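Local coordinates for putative calcium binding protein (Streptomyces coelicolor, PDB 3AKB) that binds calcium ions through EF-hand helix-loop-helix motifs and probably takes part in calcium-mediated regulation in this bacterium, at residues T73-E76 with F77-A81. The protein carries 2 engineered substitutions. Numbering follows the deposited sequence.
Sequences TREE and FVTGA. With CA (calcium ion), chain F.
Thr79 folds back over the preceding turn, and its OG1 gives a hydrogen bond of 2.6 Å to Glu75 O. Set between its own backbone N and carbonyl carbon (chi1 63°), the hydroxyl is turned back to that oxygen and lies above the carbonyl plane, while Thr79 N bonds to the same oxygen at 2.8 Å; two donors thus grip one carbonyl. The methyl CG2 of Thr79 lies 3.5 Å from Glu75 OE2, the two side chains passing each other at a slant on an exposed face.

Backbone bonds Phe77 N to Thr73 O and Val78 N to Arg74 O start the helix. The ladder then widens: Ala81 N reaches Glu76 O at 3.2 Å in a pi-type turn, and Gly80 N makes only a weak bond to that oxygen. Phe77, nonpolar and buried, packs against Val82 and Leu85 of the same helix and Arg9 of helix 2-13.

Thr73 and Glu76 form a capping box. Thr73 OG1 accepts from Glu76 N (3.1 Å), and Thr73 N donates to the anti lone pair of Glu76 OE1 (3.0 Å), steadying a carboxylate whose OE1 and OE2 both bind calcium, at 2.5 and 2.6 Å. Long enough to reach back to the metal, Glu76 joins the side chains of Asp65, Asp67 and Asp69 and the backbone O of Arg71 as the bidentate glutamate closing an EF-hand loop.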
loop_
_atom_site.group_PDB
_atom_site.type_symbol
_atom_site.label_atom_id
_atom_site.label_comp_id
_atom_site.label_asym_id
_atom_site.label_seq_id
_atom_site.Cartn_x
_atom_site.Cartn_y
_atom_site.Cartn_z
ATOM N N THR A 73 0.025 11.992 12.717
ATOM C CA THR A 73 -0.510 13.236 12.186
ATOM C C THR A 73 0.173 13.628 10.876
ATOM O O THR A 73 1.267 13.130 10.567
ATOM C CB THR A 73 -0.355 14.393 13.194
ATOM O OG1 THR A 73 1.030 14.577 13.483
ATOM C CG2 THR A 73 -1.099 14.103 14.473
ATOM N N ARG A 74 -0.495 14.503 10.117
ATOM C CA ARG A 74 0.117 15.144 8.960
ATOM C C ARG A 74 1.492 15.697 9.323
ATOM O O ARG A 74 2.474 15.435 8.624
ATOM C CB ARG A 74 -0.790 16.260 8.458
ATOM C CG ARG A 74 -0.611 16.616 6.981
ATOM C CD ARG A 74 -1.695 17.590 6.535
ATOM N NE ARG A 74 -3.027 16.984 6.520
ATOM C CZ ARG A 74 -3.549 16.337 5.482
ATOM N NH1 ARG A 74 -2.849 16.195 4.361
ATOM N NH2 ARG A 74 -4.775 15.831 5.567
ATOM N N GLU A 75 1.576 16.422 10.442
ATOM C CA GLU A 75 2.839 17.012 10.892
ATOM C C GLU A 75 3.931 15.972 11.145
ATOM O O GLU A 75 5.071 16.141 10.692
ATOM C CB GLU A 75 2.614 17.902 12.124
ATOM C CG GLU A 75 3.700 18.945 12.381
ATOM C CD GLU A 75 3.794 20.025 11.303
ATOM O OE1 GLU A 75 2.968 20.043 10.364
ATOM O OE2 GLU A 75 4.712 20.866 11.396
ATOM N N GLU A 76 3.585 14.888 11.845
ATOM C CA GLU A 76 4.507 13.780 12.086
ATOM C C GLU A 76 5.021 13.151 10.784
ATOM O O GLU A 76 6.204 12.774 10.668
ATOM C CB GLU A 76 3.832 12.706 12.949
ATOM C CG GLU A 76 3.822 13.053 14.427
ATOM C CD GLU A 76 3.080 12.025 15.276
ATOM O OE1 GLU A 76 2.024 11.545 14.847
ATOM O OE2 GLU A 76 3.546 11.707 16.379
ATOM N N PHE A 77 4.124 13.028 9.818
ATOM C CA PHE A 77 4.491 12.456 8.528
ATOM C C PHE A 77 5.398 13.389 7.735
ATOM O O PHE A 77 6.418 12.948 7.233
ATOM C CB PHE A 77 3.247 12.108 7.715
ATOM C CG PHE A 77 3.548 11.332 6.469
ATOM C CD1 PHE A 77 3.736 9.952 6.526
ATOM C CD2 PHE A 77 3.654 11.972 5.239
ATOM C CE1 PHE A 77 4.028 9.217 5.376
ATOM C CE2 PHE A 77 3.939 11.239 4.093
ATOM C CZ PHE A 77 4.123 9.873 4.156
ATOM N N VAL A 78 5.019 14.666 7.641
ATOM C CA VAL A 78 5.767 15.670 6.867
ATOM C C VAL A 78 7.132 15.929 7.509
ATOM O O VAL A 78 8.159 15.794 6.841
ATOM C CB VAL A 78 4.956 16.994 6.690
ATOM C CG1 VAL A 78 5.805 18.086 6.036
ATOM C CG2 VAL A 78 3.694 16.756 5.867
ATOM N N THR A 79 7.143 16.267 8.802
ATOM C CA THR A 79 8.389 16.650 9.518
ATOM C C THR A 79 9.313 15.473 9.880
ATOM O O THR A 79 10.513 15.663 10.119
ATOM C CB THR A 79 8.100 17.474 10.822
ATOM O OG1 THR A 79 7.362 16.657 11.745
ATOM C CG2 THR A 79 7.297 18.759 10.508
ATOM N N GLY A 80 8.759 14.267 9.931
ATOM C CA GLY A 80 9.518 13.095 10.367
ATOM C C GLY A 80 9.660 12.025 9.300
ATOM O O GLY A 80 10.777 11.730 8.852
ATOM N N ALA A 81 8.521 11.476 8.872
ATOM C CA ALA A 81 8.488 10.271 8.048
ATOM C C ALA A 81 9.106 10.423 6.659
ATOM O O ALA A 81 9.761 9.507 6.185
ATOM C CB ALA A 81 7.051 9.724 7.930
HETATM CA CA CA F . 1.390 10.470 17.016
HETATM O O HOH W 1 -0.001 12.532 17.364
#